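Local coordinates for protein elongation factor G (Thermus thermophilus, PDB 2DY1) that binds GTP with a magnesium ion and probably acts as a GTPase that serves as an elongation factor in protein synthesis, at residues Pro452-Arg457 and Pro618-Leu623; Glu573-Leu578 and Phe643-Glu648. One frame throughout, in Å; residues are numbered along the deposited sequence.

Contact 1: Pro452-Arg457 and Pro618-Leu623; sequences PKVPYR and PLAEVL
Val454 and Leu623 meet where two loops face each other: 452-457, assigned by sequence to domain IV, has Pro455 at the centre of an inverse gamma turn and joins strand 447-450 to strand 457-460, while 618-623, assigned to the C-terminal domain, leads from strand 610-618 to helix 625-633. The tight part gathers round Val454. With CG1 opposite the backbone N (chi1 174°), CG2 lies beside that N and fits between the CB of Ala620, 3.7 Å away, and the CD1 of Leu623. CG1 itself sits over the centre of the Tyr456 ring, 3.8 Å above its plane. Strand 569-583 adds Pro574 to the surroundings of Val454. The contact is looser at Pro455, whose CD reaches Leu619 CD2 only at 4.1 Å, the two side chains lying nearly at right angles. Lys453 marks the solvent side: its extended side chain points away from 618-623 and is exposed. Contact across the pair is through apolar groups, apart from two polar atoms that rest against methyls. Tyr456 brings its OH to 3.7 Å from Ala620 CB, and the carbonyl O of Pro452 comes within 3.2 Å of Leu623 CD1.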
loop_
_atom_site.group_PDB
_atom_site.type_symbol
_atom_site.label_atom_id
_atom_site.label_comp_id
_atom_site.label_asym_id
_atom_site.label_seq_id
_atom_site.Cartn_x
_atom_site.Cartn_y
_atom_site.Cartn_z
ATOM N N PRO A 452 9.327 -18.760 -0.664
ATOM C CA PRO A 452 10.526 -18.659 0.179
ATOM C C PRO A 452 10.771 -19.915 1.003
ATOM O O PRO A 452 9.829 -20.595 1.420
ATOM C CB PRO A 452 10.213 -17.475 1.102
ATOM C CG PRO A 452 9.275 -16.612 0.257
ATOM C CD PRO A 452 8.384 -17.661 -0.394
ATOM N N LYS A 453 12.045 -20.189 1.251
ATOM C CA LYS A 453 12.438 -21.320 2.088
ATOM C C LYS A 453 12.056 -20.984 3.528
ATOM O O LYS A 453 12.131 -19.829 3.940
ATOM C CB LYS A 453 13.943 -21.531 1.992
ATOM C CG LYS A 453 14.399 -22.016 0.642
ATOM C CD LYS A 453 15.900 -22.129 0.602
ATOM C CE LYS A 453 16.381 -22.649 -0.737
ATOM N NZ LYS A 453 17.868 -22.730 -0.759
ATOM N N VAL A 454 11.646 -21.991 4.293
ATOM C CA VAL A 454 11.257 -21.780 5.681
ATOM C C VAL A 454 12.498 -21.736 6.560
ATOM O O VAL A 454 13.402 -22.557 6.418
ATOM C CB VAL A 454 10.333 -22.912 6.180
ATOM C CG1 VAL A 454 10.062 -22.767 7.671
ATOM C CG2 VAL A 454 9.018 -22.872 5.412
ATOM N N PRO A 455 12.565 -20.758 7.466
ATOM C CA PRO A 455 13.728 -20.653 8.351
ATOM C C PRO A 455 13.638 -21.609 9.544
ATOM O O PRO A 455 13.362 -21.195 10.676
ATOM C CB PRO A 455 13.711 -19.183 8.761
ATOM C CG PRO A 455 12.245 -18.888 8.813
ATOM C CD PRO A 455 11.724 -19.552 7.560
ATOM N N TYR A 456 13.857 -22.891 9.276
ATOM C CA TYR A 456 13.831 -23.901 10.328
ATOM C C TYR A 456 14.981 -23.625 11.287
ATOM O O TYR A 456 15.955 -22.955 10.945
ATOM C CB TYR A 456 14.008 -25.301 9.736
ATOM C CG TYR A 456 12.835 -25.769 8.921
ATOM C CD1 TYR A 456 11.638 -26.134 9.534
ATOM C CD2 TYR A 456 12.908 -25.818 7.532
ATOM C CE1 TYR A 456 10.531 -26.538 8.774
ATOM C CE2 TYR A 456 11.813 -26.216 6.768
ATOM C CZ TYR A 456 10.634 -26.570 7.392
ATOM O OH TYR A 456 9.549 -26.935 6.625
ATOM N N ARG A 457 14.858 -24.136 12.501
ATOM C CA ARG A 457 15.910 -23.955 13.480
ATOM C C ARG A 457 16.056 -25.253 14.237
ATOM O O ARG A 457 15.388 -26.238 13.916
ATOM C CB ARG A 457 15.580 -22.791 14.411
ATOM C CG ARG A 457 15.617 -21.476 13.648
ATOM C CD ARG A 457 15.673 -20.265 14.530
ATOM N NE ARG A 457 15.690 -19.059 13.710
ATOM C CZ ARG A 457 15.319 -17.872 14.159
ATOM N NH1 ARG A 457 14.923 -17.749 15.417
ATOM N NH2 ARG A 457 15.291 -16.825 13.344
ATOM N N PRO A 618 1.663 -23.785 10.944
ATOM C CA PRO A 618 3.080 -23.746 10.586
ATOM C C PRO A 618 3.265 -22.831 9.381
ATOM O O PRO A 618 2.505 -22.927 8.416
ATOM C CB PRO A 618 3.387 -25.191 10.222
ATOM C CG PRO A 618 2.421 -25.965 11.044
ATOM C CD PRO A 618 1.157 -25.169 10.907
ATOM N N LEU A 619 4.263 -21.955 9.427
ATOM C CA LEU A 619 4.508 -21.056 8.304
ATOM C C LEU A 619 4.653 -21.858 7.012
ATOM O O LEU A 619 4.238 -21.418 5.940
ATOM C CB LEU A 619 5.792 -20.253 8.535
ATOM C CG LEU A 619 6.254 -19.397 7.353
ATOM C CD1 LEU A 619 5.294 -18.213 7.202
ATOM C CD2 LEU A 619 7.678 -18.911 7.588
ATOM N N ALA A 620 5.240 -23.041 7.127
ATOM C CA ALA A 620 5.485 -23.902 5.983
ATOM C C ALA A 620 4.207 -24.368 5.296
ATOM O O ALA A 620 4.252 -24.854 4.173
ATOM C CB ALA A 620 6.304 -25.113 6.417
ATOM N N GLU A 621 3.079 -24.220 5.978
ATOM C CA GLU A 621 1.802 -24.658 5.416
ATOM C C GLU A 621 0.980 -23.511 4.846
ATOM O O GLU A 621 -0.091 -23.744 4.276
ATOM C CB GLU A 621 0.972 -25.358 6.495
ATOM C CG GLU A 621 1.619 -26.596 7.080
ATOM C CD GLU A 621 1.874 -27.654 6.035
ATOM O OE1 GLU A 621 0.898 -28.107 5.399
ATOM O OE2 GLU A 621 3.049 -28.029 5.844
ATOM N N VAL A 622 1.471 -22.281 4.989
ATOM C CA VAL A 622 0.733 -21.106 4.527
ATOM C C VAL A 622 1.532 -20.058 3.753
ATOM O O VAL A 622 1.126 -18.902 3.700
ATOM C CB VAL A 622 0.079 -20.368 5.717
ATOM C CG1 VAL A 622 -1.084 -21.186 6.278
ATOM C CG2 VAL A 622 1.125 -20.112 6.805
ATOM N N LEU A 623 2.648 -20.439 3.149
ATOM C CA LEU A 623 3.436 -19.453 2.420
ATOM C C LEU A 623 2.704 -18.925 1.191
ATOM O O LEU A 623 3.023 -17.847 0.684
ATOM C CB LEU A 623 4.788 -20.035 2.034
ATOM C CG LEU A 623 5.788 -20.046 3.197
ATOM C CD1 LEU A 623 6.985 -20.893 2.837
ATOM C CD2 LEU A 623 6.213 -18.620 3.513
#

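Contact 2: Glu573-Leu578 and Phe643-Glu648; sequences EPIYRL and FSHYAE
Phe643 packs against Tyr576 in an antiparallel strand pair of the C-terminal domain, whose strand-helix-strand-strand-helix-strand order is the ferredoxin-like fold known for this part of EF-G. A classic beta bulge sets Ser644 and His645 both opposite Ile575. The carbonyl O of Ile575 therefore accepts two amides, Ser644 N at 2.8 Å and, more tilted from the carbonyl plane, His645 N at 3.2 Å. Ile575 N returns a bond to His645 O, and the regular ladder resumes with Glu573 and Ala647 exchanging both their backbone bonds.

Phe643 can be traced outward from its backbone, whose CA sits over the centre of the Tyr576 ring in a CH-pi contact. CB touches Tyr576 CZ at 3.8 Å. With CG opposite the backbone N (chi1 177°), the ring presents its edge to the tyrosine face, the planes at 80°: CD1 lies 3.7 Å from Tyr576 CE1. Farther out, CE1 comes to 3.9 Å from Pro574 CB, and CZ ends 3.6 Å from CD1 of Tyr646, whose own ring face covers Pro574 CB.

On the face carrying Ile575, the imidazole of His645 lies flat over Ile575 CB, its ND1 hydrogen-bonded to Ser644 OG. A water links Glu573 OE2 to Glu648 O; the same carboxylate oxygen forms a salt bridge with Arg598. Strand 569-583 runs between strand 638-648 on one edge and strand 610-618 on the other, where Tyr576 pairs with Val617; helix 625-633 links these two parallel neighbours in a beta-alpha-beta crossover.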
loop_
_atom_site.group_PDB
_atom_site.type_symbol
_atom_site.label_atom_id
_atom_site.label_comp_id
_atom_site.label_asym_id
_atom_site.label_seq_id
_atom_site.Cartn_x
_atom_site.Cartn_y
_atom_site.Cartn_z
ATOM N N GLU A 573 10.201 -25.447 13.800
ATOM C CA GLU A 573 9.677 -24.726 12.644
ATOM C C GLU A 573 8.907 -23.521 13.136
ATOM O O GLU A 573 8.389 -23.514 14.249
ATOM C CB GLU A 573 8.765 -25.626 11.796
ATOM C CG GLU A 573 7.439 -25.970 12.440
ATOM C CD GLU A 573 6.588 -26.857 11.545
ATOM O OE1 GLU A 573 6.487 -26.553 10.338
ATOM O OE2 GLU A 573 6.019 -27.851 12.045
ATOM N N PRO A 574 8.826 -22.463 12.314
ATOM C CA PRO A 574 8.078 -21.311 12.808
ATOM C C PRO A 574 6.569 -21.508 12.723
ATOM O O PRO A 574 6.055 -22.043 11.743
ATOM C CB PRO A 574 8.587 -20.163 11.937
ATOM C CG PRO A 574 9.006 -20.829 10.689
ATOM C CD PRO A 574 9.621 -22.123 11.124
ATOM N N ILE A 575 5.883 -21.086 13.783
ATOM C CA ILE A 575 4.430 -21.171 13.891
ATOM C C ILE A 575 3.888 -19.748 13.830
ATOM O O ILE A 575 4.417 -18.849 14.477
ATOM C CB ILE A 575 4.006 -21.806 15.243
ATOM C CG1 ILE A 575 4.559 -23.230 15.348
ATOM C CG2 ILE A 575 2.474 -21.799 15.373
ATOM C CD1 ILE A 575 4.224 -24.132 14.178
ATOM N N TYR A 576 2.838 -19.538 13.043
ATOM C CA TYR A 576 2.248 -18.215 12.902
ATOM C C TYR A 576 0.809 -18.159 13.395
ATOM O O TYR A 576 0.114 -19.182 13.443
ATOM C CB TYR A 576 2.280 -17.778 11.424
ATOM C CG TYR A 576 3.613 -17.210 10.968
ATOM C CD1 TYR A 576 4.791 -17.950 11.089
ATOM C CD2 TYR A 576 3.699 -15.906 10.467
ATOM C CE1 TYR A 576 6.028 -17.395 10.731
ATOM C CE2 TYR A 576 4.919 -15.346 10.104
ATOM C CZ TYR A 576 6.082 -16.098 10.246
ATOM O OH TYR A 576 7.295 -15.529 9.939
ATOM N N ARG A 577 0.385 -16.968 13.805
ATOM C CA ARG A 577 -1.001 -16.760 14.201
ATOM C C ARG A 577 -1.724 -16.348 12.927
ATOM O O ARG A 577 -1.285 -15.411 12.261
ATOM C CB ARG A 577 -1.142 -15.706 15.329
ATOM C CG ARG A 577 -0.166 -14.511 15.418
ATOM C CD ARG A 577 -0.650 -13.555 16.526
ATOM N NE ARG A 577 0.315 -12.627 17.139
ATOM C CZ ARG A 577 1.387 -12.988 17.842
ATOM N NH1 ARG A 577 1.670 -14.269 18.020
ATOM N NH2 ARG A 577 2.149 -12.063 18.410
ATOM N N LEU A 578 -2.773 -17.084 12.565
ATOM C CA LEU A 578 -3.511 -16.807 11.340
ATOM C C LEU A 578 -4.955 -16.413 11.621
ATOM O O LEU A 578 -5.713 -17.172 12.231
ATOM C CB LEU A 578 -3.466 -18.041 10.425
ATOM C CG LEU A 578 -4.004 -18.067 8.981
ATOM C CD1 LEU A 578 -5.207 -18.986 8.910
ATOM C CD2 LEU A 578 -4.348 -16.674 8.489
ATOM N N PHE A 643 4.074 -13.916 13.000
ATOM C CA PHE A 643 4.927 -14.874 13.696
ATOM C C PHE A 643 4.496 -15.038 15.144
ATOM O O PHE A 643 4.211 -14.060 15.840
ATOM C CB PHE A 643 6.392 -14.423 13.661
ATOM C CG PHE A 643 7.317 -15.323 14.431
ATOM C CD1 PHE A 643 7.682 -16.566 13.928
ATOM C CD2 PHE A 643 7.802 -14.939 15.676
ATOM C CE1 PHE A 643 8.516 -17.417 14.654
ATOM C CE2 PHE A 643 8.638 -15.783 16.412
ATOM C CZ PHE A 643 8.994 -17.021 15.899
ATOM N N SER A 644 4.459 -16.286 15.592
ATOM C CA SER A 644 4.061 -16.598 16.956
ATOM C C SER A 644 5.233 -17.157 17.764
ATOM O O SER A 644 5.687 -16.545 18.729
ATOM C CB SER A 644 2.922 -17.618 16.936
ATOM O OG SER A 644 2.530 -17.974 18.250
ATOM N N HIS A 645 5.735 -18.313 17.353
ATOM C CA HIS A 645 6.833 -18.943 18.072
ATOM C C HIS A 645 7.333 -20.122 17.263
ATOM O O HIS A 645 6.740 -20.479 16.248
ATOM C CB HIS A 645 6.325 -19.469 19.421
ATOM C CG HIS A 645 5.297 -20.554 19.283
ATOM N ND1 HIS A 645 3.993 -20.303 18.907
ATOM C CD2 HIS A 645 5.404 -21.899 19.389
ATOM C CE1 HIS A 645 3.344 -21.447 18.783
ATOM N NE2 HIS A 645 4.177 -22.431 19.070
ATOM N N TYR A 646 8.426 -20.730 17.720
ATOM C CA TYR A 646 8.966 -21.915 17.066
ATOM C C TYR A 646 8.453 -23.124 17.838
ATOM O O TYR A 646 8.272 -23.065 19.055
ATOM C CB TYR A 646 10.499 -21.920 17.086
ATOM C CG TYR A 646 11.122 -21.247 15.882
ATOM C CD1 TYR A 646 11.257 -19.860 15.823
ATOM C CD2 TYR A 646 11.523 -21.998 14.780
ATOM C CE1 TYR A 646 11.771 -19.236 14.681
ATOM C CE2 TYR A 646 12.040 -21.391 13.637
ATOM C CZ TYR A 646 12.155 -20.011 13.596
ATOM O OH TYR A 646 12.643 -19.418 12.459
ATOM N N ALA A 647 8.205 -24.217 17.133
ATOM C CA ALA A 647 7.726 -25.427 17.787
ATOM C C ALA A 647 8.405 -26.600 17.127
ATOM O O ALA A 647 8.845 -26.508 15.984
ATOM C CB ALA A 647 6.207 -25.546 17.652
ATOM N N GLU A 648 8.508 -27.704 17.852
ATOM C CA GLU A 648 9.141 -28.892 17.311
ATOM C C GLU A 648 8.329 -29.412 16.126
ATOM O O GLU A 648 7.093 -29.455 16.171
ATOM C CB GLU A 648 9.241 -29.967 18.402
ATOM C CG GLU A 648 9.850 -29.445 19.708
ATOM C CD GLU A 648 9.940 -30.499 20.808
ATOM O OE1 GLU A 648 9.497 -31.648 20.588
ATOM O OE2 GLU A 648 10.460 -30.169 21.896
HETATM O O HOH W 1 5.209 -27.785 14.777
#

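The centres of contacts 1 and 2 lie about 9 Å apart, and their four segments alternate along the chain. Two probable hydrogen bonds join them: Tyr646 OH to the carbonyl O of Pro455 at 2.6 Å, and Leu619 N to Pro574 O at 2.9 Å. The first ties the inverse gamma turn of 452-457 to strand 638-648; the second ties the 618-623 loop to strand 569-583. Pro618 CB also packs 3.4 Å from Glu573 OE1. Contact 1 thus lies against the sheet that contact 2 helps build. Both are structural packing, away from the GTP and magnesium site, where Thr23 and Thr61 bind the metal.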